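Local coordinates for protein MGS-M4 (Unidentified, PDB 4Q3M) that probably catalyses the nicotinamide-cofactor-dependent reduction of carbonyl compounds, as other aldo-keto reductases of the TIM-barrel fold do, although its substrate is unknown, at residues A30-L35 with I58-I63; Q79-T84 with Y118-T123; Y184-S189 with V227-I232. All coordinates share one frame; numbering follows the deposited sequence.

Contact 1: residues A30-L35 with I58-I63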
# COMPACT_ATOMS: atom_id res chain seq x y z
N ALA A 30 -6.04 -10.43 29.77
CA ALA A 30 -6.20 -9.13 29.12
C ALA A 30 -7.67 -8.80 28.85
O ALA A 30 -8.11 -7.68 29.08
CB ALA A 30 -5.41 -9.09 27.82
N VAL A 31 -8.42 -9.79 28.37
CA VAL A 31 -9.83 -9.61 28.05
C VAL A 31 -10.64 -9.17 29.27
O VAL A 31 -11.39 -8.20 29.21
CB VAL A 31 -10.45 -10.90 27.47
CG1 VAL A 31 -11.96 -10.79 27.41
CG2 VAL A 31 -9.88 -11.18 26.09
N LYS A 32 -10.47 -9.88 30.38
CA LYS A 32 -11.21 -9.57 31.60
C LYS A 32 -10.72 -8.27 32.24
O LYS A 32 -11.52 -7.48 32.73
CB LYS A 32 -11.10 -10.71 32.61
CG LYS A 32 -11.90 -10.47 33.88
CD LYS A 32 -12.95 -11.55 34.07
CE LYS A 32 -12.31 -12.92 34.12
NZ LYS A 32 -13.30 -13.98 34.44
N ALA A 33 -9.41 -8.05 32.22
CA ALA A 33 -8.84 -6.81 32.72
C ALA A 33 -9.39 -5.62 31.95
O ALA A 33 -9.48 -4.51 32.47
CB ALA A 33 -7.32 -6.84 32.63
N ALA A 34 -9.77 -5.87 30.70
CA ALA A 34 -10.40 -4.87 29.86
C ALA A 34 -11.90 -4.78 30.15
O ALA A 34 -12.44 -3.69 30.31
CB ALA A 34 -10.17 -5.18 28.39
N LEU A 35 -12.55 -5.94 30.22
CA LEU A 35 -13.99 -6.00 30.49
C LEU A 35 -14.34 -5.35 31.82
O LEU A 35 -15.36 -4.67 31.94
CB LEU A 35 -14.48 -7.45 30.46
CG LEU A 35 -14.65 -8.09 29.07
CD1 LEU A 35 -15.01 -9.56 29.20
CD2 LEU A 35 -15.72 -7.35 28.28
N ILE A 58 -14.97 -14.17 28.57
CA ILE A 58 -16.25 -13.50 28.42
C ILE A 58 -17.32 -14.17 29.28
O ILE A 58 -18.16 -13.49 29.88
CB ILE A 58 -16.70 -13.50 26.94
CG1 ILE A 58 -15.71 -12.68 26.10
CG2 ILE A 58 -18.10 -12.92 26.80
CD1 ILE A 58 -16.02 -12.68 24.62
N LYS A 59 -17.28 -15.50 29.35
CA LYS A 59 -18.23 -16.24 30.18
C LYS A 59 -18.08 -15.93 31.66
O LYS A 59 -19.05 -15.62 32.35
CB LYS A 59 -18.07 -17.75 29.96
CG LYS A 59 -18.68 -18.28 28.68
CD LYS A 59 -18.88 -19.79 28.76
CE LYS A 59 -19.32 -20.37 27.43
NZ LYS A 59 -20.56 -19.71 26.92
N ASP A 60 -16.84 -16.01 32.15
CA ASP A 60 -16.57 -15.89 33.58
C ASP A 60 -16.63 -14.44 34.09
O ASP A 60 -16.44 -14.20 35.28
CB ASP A 60 -15.20 -16.48 33.90
CG ASP A 60 -15.13 -17.97 33.64
OD1 ASP A 60 -16.20 -18.62 33.63
OD2 ASP A 60 -14.01 -18.50 33.46
N SER A 61 -16.91 -13.50 33.20
CA SER A 61 -16.91 -12.09 33.56
C SER A 61 -18.21 -11.66 34.23
O SER A 61 -18.31 -10.55 34.76
CB SER A 61 -16.67 -11.22 32.32
OG SER A 61 -17.77 -11.30 31.42
N ASN A 62 -19.21 -12.54 34.21
CA ASN A 62 -20.54 -12.26 34.74
C ASN A 62 -21.19 -11.04 34.07
O ASN A 62 -22.02 -10.37 34.66
CB ASN A 62 -20.50 -12.05 36.26
CG ASN A 62 -20.01 -13.28 36.99
OD1 ASN A 62 -20.00 -14.39 36.45
ND2 ASN A 62 -19.60 -13.09 38.25
N ILE A 63 -20.78 -10.77 32.83
CA ILE A 63 -21.36 -9.69 32.05
C ILE A 63 -22.19 -10.27 30.91
O ILE A 63 -21.69 -11.09 30.14
CB ILE A 63 -20.27 -8.76 31.48
CG1 ILE A 63 -19.50 -8.08 32.61
CG2 ILE A 63 -20.88 -7.71 30.56
CD1 ILE A 63 -18.46 -7.09 32.14

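Contact 2: residues Q79-T84 with Y118-T123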
# COMPACT_ATOMS: atom_id res chain seq x y z
N GLN A 79 -10.64 -19.29 2.90
CA GLN A 79 -11.49 -18.56 1.96
C GLN A 79 -12.12 -19.51 0.95
O GLN A 79 -11.47 -20.45 0.48
CB GLN A 79 -10.71 -17.46 1.25
CG GLN A 79 -10.33 -16.30 2.15
CD GLN A 79 -9.96 -15.04 1.38
OE1 GLN A 79 -10.23 -14.93 0.19
NE2 GLN A 79 -9.33 -14.09 2.07
N GLY A 80 -13.39 -19.27 0.63
CA GLY A 80 -14.17 -20.18 -0.19
C GLY A 80 -15.43 -20.55 0.57
O GLY A 80 -15.39 -20.72 1.78
N TYR A 81 -16.54 -20.68 -0.16
CA TYR A 81 -17.86 -20.84 0.46
C TYR A 81 -17.94 -21.95 1.50
O TYR A 81 -18.26 -21.69 2.66
CB TYR A 81 -18.92 -21.09 -0.63
CG TYR A 81 -20.34 -21.02 -0.11
CD1 TYR A 81 -21.00 -19.81 0.00
CD2 TYR A 81 -21.01 -22.18 0.27
CE1 TYR A 81 -22.30 -19.75 0.48
CE2 TYR A 81 -22.31 -22.12 0.74
CZ TYR A 81 -22.95 -20.91 0.85
OH TYR A 81 -24.24 -20.85 1.32
N GLU A 82 -17.66 -23.18 1.09
CA GLU A 82 -17.78 -24.33 1.99
C GLU A 82 -16.77 -24.28 3.13
O GLU A 82 -17.08 -24.66 4.26
CB GLU A 82 -17.60 -25.64 1.21
CG GLU A 82 -18.68 -25.89 0.17
CD GLU A 82 -20.07 -25.97 0.76
OE1 GLU A 82 -20.20 -26.37 1.94
OE2 GLU A 82 -21.04 -25.62 0.06
N LYS A 83 -15.56 -23.82 2.84
CA LYS A 83 -14.50 -23.77 3.84
C LYS A 83 -14.76 -22.66 4.86
O LYS A 83 -14.35 -22.76 6.01
CB LYS A 83 -13.15 -23.57 3.16
CG LYS A 83 -11.97 -24.13 3.94
CD LYS A 83 -10.73 -24.23 3.06
CE LYS A 83 -9.61 -24.99 3.76
NZ LYS A 83 -8.44 -25.19 2.87
N THR A 84 -15.45 -21.61 4.42
CA THR A 84 -15.76 -20.48 5.29
C THR A 84 -16.83 -20.85 6.32
O THR A 84 -16.71 -20.51 7.50
CB THR A 84 -16.24 -19.26 4.48
OG1 THR A 84 -15.14 -18.72 3.73
CG2 THR A 84 -16.78 -18.18 5.40
N TYR A 118 -17.59 -14.18 0.92
CA TYR A 118 -18.60 -13.24 1.39
C TYR A 118 -20.01 -13.80 1.23
O TYR A 118 -20.89 -13.50 2.03
CB TYR A 118 -18.46 -11.91 0.66
CG TYR A 118 -19.12 -10.76 1.37
CD1 TYR A 118 -18.48 -10.10 2.40
CD2 TYR A 118 -20.39 -10.34 1.00
CE1 TYR A 118 -19.08 -9.04 3.06
CE2 TYR A 118 -21.00 -9.28 1.65
CZ TYR A 118 -20.34 -8.64 2.68
OH TYR A 118 -20.95 -7.59 3.32
N ARG A 119 -20.21 -14.60 0.19
CA ARG A 119 -21.49 -15.28 -0.01
C ARG A 119 -21.80 -16.17 1.18
O ARG A 119 -22.95 -16.31 1.58
CB ARG A 119 -21.47 -16.11 -1.30
CG ARG A 119 -21.64 -15.30 -2.57
CD ARG A 119 -23.06 -14.78 -2.72
NE ARG A 119 -23.24 -14.04 -3.97
CZ ARG A 119 -23.15 -12.72 -4.08
NH1 ARG A 119 -22.87 -11.98 -3.02
NH2 ARG A 119 -23.33 -12.14 -5.26
N ALA A 120 -20.76 -16.77 1.75
CA ALA A 120 -20.90 -17.58 2.95
C ALA A 120 -21.21 -16.69 4.15
O ALA A 120 -22.00 -17.06 5.02
CB ALA A 120 -19.65 -18.40 3.20
N PHE A 121 -20.58 -15.51 4.20
CA PHE A 121 -20.87 -14.53 5.23
C PHE A 121 -22.34 -14.13 5.16
O PHE A 121 -23.02 -14.01 6.19
CB PHE A 121 -20.00 -13.27 5.08
CG PHE A 121 -18.59 -13.44 5.59
CD1 PHE A 121 -17.98 -14.68 5.64
CD2 PHE A 121 -17.88 -12.33 6.02
CE1 PHE A 121 -16.69 -14.81 6.10
CE2 PHE A 121 -16.58 -12.46 6.48
CZ PHE A 121 -15.99 -13.70 6.52
N GLU A 122 -22.83 -13.93 3.94
CA GLU A 122 -24.21 -13.52 3.71
C GLU A 122 -25.20 -14.59 4.15
O GLU A 122 -26.26 -14.28 4.68
CB GLU A 122 -24.42 -13.17 2.23
CG GLU A 122 -23.70 -11.91 1.79
CD GLU A 122 -23.88 -11.63 0.31
OE1 GLU A 122 -24.04 -12.59 -0.47
OE2 GLU A 122 -23.85 -10.44 -0.08
N THR A 123 -24.85 -15.85 3.91
CA THR A 123 -25.69 -16.96 4.35
C THR A 123 -25.78 -16.99 5.87
O THR A 123 -26.86 -17.19 6.43
CB THR A 123 -25.14 -18.31 3.84
OG1 THR A 123 -25.14 -18.32 2.40
CG2 THR A 123 -26.00 -19.46 4.34

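Contact 3: residues Y184-S189 with V227-I232. With SO4 (sulfate ion), chain G.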
# COMPACT_ATOMS: atom_id res chain seq x y z
N TYR A 184 -6.90 -0.81 13.10
CA TYR A 184 -6.03 -1.65 13.90
C TYR A 184 -4.63 -1.06 13.85
O TYR A 184 -4.34 -0.21 13.01
CB TYR A 184 -6.06 -3.12 13.44
CG TYR A 184 -5.26 -3.46 12.20
CD1 TYR A 184 -3.88 -3.67 12.25
CD2 TYR A 184 -5.89 -3.63 10.97
CE1 TYR A 184 -3.16 -4.00 11.12
CE2 TYR A 184 -5.17 -3.96 9.83
CZ TYR A 184 -3.81 -4.15 9.92
OH TYR A 184 -3.09 -4.48 8.79
N ALA A 185 -3.76 -1.53 14.75
CA ALA A 185 -2.47 -0.91 15.00
C ALA A 185 -2.58 0.61 15.19
O ALA A 185 -1.87 1.37 14.52
CB ALA A 185 -1.50 -1.23 13.86
N PRO A 186 -3.46 1.06 16.10
CA PRO A 186 -3.61 2.51 16.25
C PRO A 186 -2.42 3.14 16.97
O PRO A 186 -2.21 4.35 16.89
CB PRO A 186 -4.88 2.64 17.09
CG PRO A 186 -4.89 1.41 17.92
CD PRO A 186 -4.30 0.32 17.06
N LEU A 187 -1.64 2.31 17.67
CA LEU A 187 -0.43 2.77 18.34
C LEU A 187 0.80 2.37 17.53
O LEU A 187 1.89 2.25 18.08
CB LEU A 187 -0.35 2.21 19.76
CG LEU A 187 -1.51 2.56 20.69
CD1 LEU A 187 -1.22 2.13 22.11
CD2 LEU A 187 -1.83 4.05 20.62
N MET A 188 0.59 2.16 16.23
CA MET A 188 1.65 1.80 15.29
C MET A 188 2.34 0.47 15.63
O MET A 188 3.46 0.22 15.20
CB MET A 188 2.70 2.91 15.20
CG MET A 188 2.19 4.18 14.54
SD MET A 188 3.47 5.44 14.34
CE MET A 188 4.63 4.58 13.28
N SER A 189 1.65 -0.37 16.41
CA SER A 189 2.10 -1.72 16.73
C SER A 189 3.55 -1.78 17.22
O SER A 189 3.94 -1.03 18.11
CB SER A 189 1.94 -2.63 15.51
OG SER A 189 2.42 -3.94 15.78
N VAL A 227 -11.70 2.10 16.93
CA VAL A 227 -10.30 1.86 17.27
C VAL A 227 -10.15 0.67 18.22
O VAL A 227 -10.92 0.51 19.17
CB VAL A 227 -9.66 3.12 17.90
CG1 VAL A 227 -10.48 3.61 19.08
CG2 VAL A 227 -8.22 2.85 18.32
N ILE A 228 -9.16 -0.18 17.95
CA ILE A 228 -8.92 -1.37 18.76
C ILE A 228 -7.45 -1.55 19.12
O ILE A 228 -6.75 -2.36 18.51
CB ILE A 228 -9.43 -2.64 18.04
CG1 ILE A 228 -9.11 -2.56 16.55
CG2 ILE A 228 -10.92 -2.80 18.25
CD1 ILE A 228 -9.36 -3.85 15.81
N PRO A 229 -6.97 -0.80 20.13
CA PRO A 229 -5.57 -0.94 20.56
C PRO A 229 -5.29 -2.27 21.24
O PRO A 229 -6.05 -2.70 22.11
CB PRO A 229 -5.40 0.22 21.55
CG PRO A 229 -6.78 0.51 22.04
CD PRO A 229 -7.69 0.23 20.88
N LYS A 230 -4.21 -2.93 20.84
CA LYS A 230 -3.82 -4.22 21.40
C LYS A 230 -2.91 -4.03 22.61
O LYS A 230 -2.03 -3.18 22.60
CB LYS A 230 -3.12 -5.08 20.35
CG LYS A 230 -3.87 -5.18 19.03
CD LYS A 230 -3.05 -5.93 17.99
CE LYS A 230 -3.72 -5.90 16.62
NZ LYS A 230 -5.03 -6.62 16.61
N SER A 231 -3.13 -4.85 23.64
CA SER A 231 -2.31 -4.80 24.85
C SER A 231 -2.58 -6.00 25.76
O SER A 231 -3.67 -6.58 25.74
CB SER A 231 -2.58 -3.51 25.63
OG SER A 231 -1.74 -3.41 26.77
N ILE A 232 -1.57 -6.38 26.54
CA ILE A 232 -1.73 -7.41 27.55
C ILE A 232 -1.32 -6.88 28.92
O ILE A 232 -1.35 -7.60 29.92
CB ILE A 232 -0.90 -8.67 27.23
CG1 ILE A 232 0.58 -8.32 27.11
CG2 ILE A 232 -1.42 -9.34 25.97
CD1 ILE A 232 1.48 -9.52 26.94
S SO4 G . -1.38 -1.41 18.64
O1 SO4 G . -0.33 -1.90 19.53
O2 SO4 G . -1.92 -2.52 17.86
O3 SO4 G . -2.44 -0.80 19.43
O4 SO4 G . -0.81 -0.41 17.73

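Contact 1: residues A30-L35 with I58-I63
L35, near the end of helix 26-37, pushes one methyl against the turn that follows helix 51-59 and so carries the largest share of this contact. Its CG lies beside its own backbone N, opposite the carbonyl carbon (chi1 -77°), which brings CD1 to 58-63. There CD1 sits 3.9 Å from S61 CB and lies 4.2 Å from I58 CA. The other flank of the leucine meets I63, whose CD1 comes within 4.3 Å of L35 CB and also lies near the carbonyl oxygen of L35. I68 lies against L35, I58 and I63, tying the three into one apolar patch; V31 extends it through CG1, 4.4 Å from I58 CG1.

One helical turn back, K32 works differently. With CG trans to the backbone N (chi1 -177°) and bends at chi2 and chi3, its chain lays CD beside S61 CA at 4.0 Å and carries the amine on to D60. NZ makes a weak hydrogen bond of 3.3 Å to D60 O, and a second weak one to Y28 OH. The D60 carboxylate is a near neighbour rather than a partner, with OD2 4.7 Å from NZ, so any attraction between the charges is probably modest. S61 OG gives its proton to I58 O at 2.7 Å, from above the carbonyl plane. The contact joins helix 26-37 to the end of helix 51-59 and the turn after it, the two helices that precede and follow strand 41-43 in the outer layer of the TIM barrel.

Contact 2: residues Q79-T84 with Y118-T123
Y81 reaches from helix 81-94 to T123 of helix 111-126, neighbours on the outer wall of the TIM barrel. Y81 OH lies 2.9 Å from T123 OG1 in a hydrogen bond that either hydroxyl could donate, the two side chains crossing at about a right angle. The tyrosine ring packs on helix 111-126: CD1 is 3.7 Å from A120 CB, and R119 O is met at the ring edge. Replacing this ring by an alanine is likely to open a gap beside A120 and take from T123 OG1 its phenol partner, leaving R119 O as a possible acceptor. Deeper in, T84 CG2 stands anti to the backbone N, OG1 beside it (chi1 -70°), and this methyl lies 3.6 Å from A120 CB. The same methyl approaches the F121 ring in plane, at its edge, while L74 of strand 69-74 touches both T84 and F121.

In the second shell, at the start of helix 81-94, N-cap G80 and Y81 bond through their backbone N atoms to T117 OG1 and S116 OG. G80 O accepts from T84 N, while T84 OG1 lies 2.8 Å from G80 O but also near D78 O, its one proton serving only one at a time.

Contact 3: residues Y184-S189 with V227-I232
P186 is the bump of this contact, and the hollow that takes it is formed by V227, I228 and P229, where the loops leaving strands 180-184 and 226-227 lie side by side at the mouth of the TIM barrel. Each edge of the proline ring finds a different wall. P186 CB rests on V227 CG2 at 3.6 Å, the valine methyl that lies opposite its own backbone N. P186 CG meets P229 CA at 3.6 Å, so the two prolines lean together, and P186 CD faces O3 of a bound sulfate, with I228 O at 3.9 Å. L220 of helix 212-222 touches both P186 and V227. A smaller fit lies toward Y184, whose CB receives I228 CD1 at 4.1 Å; the tyrosine ring itself leads away to F266, and its hydroxyl bonds to N137.

The second hollow is polar and holds the sulfate, probably from the crystallisation liquor. The type I turn from A185 to M188 curls round it, and sulfate O4 accepts from both L187 N and S189 N, each at 2.8 Å. In related aldo-keto reductases the loops after these two strands hold the cofactor's pyrophosphate, so the anion probably marks that site. Segment 227-232 supplies K230 N, bonded to sulfate O3 at 3.1 Å, while the lysine's methylenes run alongside the anion, with K230 CG 3.5 Å from sulfate O2.

How the contacts relate
Along the chain the three contacts follow one another in series, each closing before the next opens, as expected of a barrel built from successive strand and helix units. In the outer layer, contact 1 joins helix 26-37 to the end of helix 51-59 and its following turn; contact 2 pairs helices 81-94 and 111-126, about 30 Å away between centres. Contact 3 lies nearer the centre of the molecule, about 19 Å from contact 1 and about 28 Å from contact 2 between centres. Contacts 1 and 3 touch where A30 CB packs 3.7 Å from S231 O, so helix 26-37 meets the loop after the last barrel strand, where the barrel closes beside the anion site.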